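Local coordinates for macrophomate synthase intermolecular Diels-Alderase (PDB 1IZC), which belongs to the HpcH/HpaI aldolase/citrate lyase family of TIM-barrel proteins and binds a magnesium ion and pyruvic acid, at residues V98-P103 / A116-I121. The protein carries 1 engineered substitution. Residues are numbered along the deposited sequence; the frame is centred on the assembly and turned at random.
Sequences VIVRVP and AGAAGI. With PYR (pyruvic acid), chain C.
Neighbouring parallel strands of a TIM barrel meet here, Ile-99 and Val-100 pairing with Gly-120 and Ile-121, the two strands of a beta-alpha-beta unit whose crossover runs through helix 107-116. Val-98 O accepts two bonds in its carbonyl plane, from Ala-119 N at 2.8 Å and more loosely from Gly-120 N at 3.2 Å, so that one carbonyl holds two successive backbone N-H groups. The next bond, Val-100 N to Gly-120 O, is straighter (164° at the hydrogen). Ile-99 CG2 lies 3.8 Å from the same Gly-120 O. Just upstream, a Schellman motif at Gly-117 (phi 115°) ends the helix, and a water links Gly-117 O to Val-98 N.

On the face turned to helix 107-116, Val-100 CG2, anti to its own carbonyl carbon (chi1 179°), packs 3.8 Å from Ala-118 CB. Farther along, Val-102 and Ile-121 cross almost perpendicularly, with their CG2 methyls 3.9 Å apart. The strand also delivers Arg-101 to the ligand pocket: NH1 donates to pyruvic acid O3 at 2.6 Å, the oxygen lying at the guanidinium edge, near its plane. Its NH2 forms a salt bridge with Asp-70 OD2, which probably helps hold the group in place. Strand 66-70 flanks strand 97-101 across from strand 120-123, Val-98 reaches helix 78-91, and Leu-110 and Leu-114 of helix 107-116 pack on Ile-121.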
loop_
_atom_site.group_PDB
_atom_site.type_symbol
_atom_site.label_atom_id
_atom_site.label_comp_id
_atom_site.label_asym_id
_atom_site.label_seq_id
_atom_site.Cartn_x
_atom_site.Cartn_y
_atom_site.Cartn_z
ATOM N N VAL A 98 -13.655 19.602 5.301
ATOM C CA VAL A 98 -13.226 18.927 4.087
ATOM C C VAL A 98 -14.265 19.001 2.987
ATOM O O VAL A 98 -15.437 18.687 3.203
ATOM C CB VAL A 98 -12.904 17.431 4.349
ATOM C CG1 VAL A 98 -12.521 16.749 3.040
ATOM C CG2 VAL A 98 -11.790 17.306 5.366
ATOM N N ILE A 99 -13.827 19.446 1.814
ATOM C CA ILE A 99 -14.689 19.541 0.634
ATOM C C ILE A 99 -14.071 18.587 -0.375
ATOM O O ILE A 99 -12.838 18.563 -0.551
ATOM C CB ILE A 99 -14.698 20.970 0.064
ATOM C CG1 ILE A 99 -15.309 21.919 1.100
ATOM C CG2 ILE A 99 -15.493 21.014 -1.247
ATOM C CD1 ILE A 99 -15.032 23.401 0.817
ATOM N N VAL A 100 -14.908 17.798 -1.038
ATOM C CA VAL A 100 -14.389 16.839 -1.988
ATOM C C VAL A 100 -15.051 17.001 -3.333
ATOM O O VAL A 100 -16.280 17.057 -3.416
ATOM C CB VAL A 100 -14.638 15.374 -1.518
ATOM C CG1 VAL A 100 -14.105 14.394 -2.570
ATOM C CG2 VAL A 100 -13.953 15.131 -0.187
ATOM N N ARG A 101 -14.243 17.139 -4.378
ATOM C CA ARG A 101 -14.821 17.188 -5.714
ATOM C C ARG A 101 -14.762 15.748 -6.189
ATOM O O ARG A 101 -13.685 15.154 -6.302
ATOM C CB ARG A 101 -14.044 18.053 -6.696
ATOM C CG ARG A 101 -14.572 17.741 -8.090
ATOM C CD ARG A 101 -14.130 18.675 -9.116
ATOM N NE ARG A 101 -12.717 18.541 -9.443
ATOM C CZ ARG A 101 -12.126 19.361 -10.294
ATOM N NH1 ARG A 101 -12.846 20.325 -10.856
ATOM N NH2 ARG A 101 -10.834 19.242 -10.570
ATOM N N VAL A 102 -15.925 15.188 -6.474
ATOM C CA VAL A 102 -16.022 13.805 -6.871
ATOM C C VAL A 102 -16.207 13.610 -8.361
ATOM O O VAL A 102 -16.539 14.545 -9.073
ATOM C CB VAL A 102 -17.232 13.136 -6.173
ATOM C CG1 VAL A 102 -17.072 13.214 -4.659
ATOM C CG2 VAL A 102 -18.531 13.839 -6.597
ATOM N N PRO A 103 -15.943 12.390 -8.850
ATOM C CA PRO A 103 -16.130 12.119 -10.280
ATOM C C PRO A 103 -17.652 12.255 -10.447
ATOM O O PRO A 103 -18.401 11.834 -9.571
ATOM C CB PRO A 103 -15.680 10.665 -10.425
ATOM C CG PRO A 103 -14.718 10.467 -9.279
ATOM C CD PRO A 103 -15.350 11.237 -8.150
ATOM N N ALA A 116 -16.517 9.161 5.307
ATOM C CA ALA A 116 -15.289 9.579 5.986
ATOM C C ALA A 116 -15.390 10.938 6.673
ATOM O O ALA A 116 -14.501 11.311 7.433
ATOM C CB ALA A 116 -14.093 9.586 5.000
ATOM N N GLY A 117 -16.444 11.702 6.393
ATOM C CA GLY A 117 -16.583 12.986 7.060
ATOM C C GLY A 117 -16.510 14.243 6.210
ATOM O O GLY A 117 -16.357 15.335 6.745
ATOM N N ALA A 118 -16.615 14.119 4.892
ATOM C CA ALA A 118 -16.562 15.316 4.050
ATOM C C ALA A 118 -17.785 16.180 4.332
ATOM O O ALA A 118 -18.898 15.663 4.420
ATOM C CB ALA A 118 -16.528 14.930 2.569
ATOM N N ALA A 119 -17.579 17.490 4.451
ATOM C CA ALA A 119 -18.685 18.418 4.733
ATOM C C ALA A 119 -19.243 19.073 3.474
ATOM O O ALA A 119 -20.309 19.678 3.506
ATOM C CB ALA A 119 -18.218 19.500 5.716
ATOM N N GLY A 120 -18.520 18.953 2.372
ATOM C CA GLY A 120 -18.967 19.541 1.120
ATOM C C GLY A 120 -18.604 18.661 -0.065
ATOM O O GLY A 120 -17.536 18.038 -0.100
ATOM N N ILE A 121 -19.504 18.598 -1.038
ATOM C CA ILE A 121 -19.277 17.821 -2.243
ATOM C C ILE A 121 -19.427 18.760 -3.439
ATOM O O ILE A 121 -20.442 19.447 -3.574
ATOM C CB ILE A 121 -20.309 16.674 -2.381
ATOM C CG1 ILE A 121 -20.191 15.701 -1.202
ATOM C CG2 ILE A 121 -20.133 15.958 -3.707
ATOM C CD1 ILE A 121 -18.882 14.880 -1.152
HETATM C C PYR C . -11.790 23.573 -14.447
HETATM O O PYR C . -12.144 22.817 -15.372
HETATM O OXT PYR C . -11.263 24.701 -14.610
HETATM C CA PYR C . -12.060 22.991 -13.081
HETATM O O3 PYR C . -12.573 21.876 -12.890
HETATM C CB PYR C . -11.669 23.867 -11.964
HETATM O O HOH W 1 -15.529 18.100 7.032
#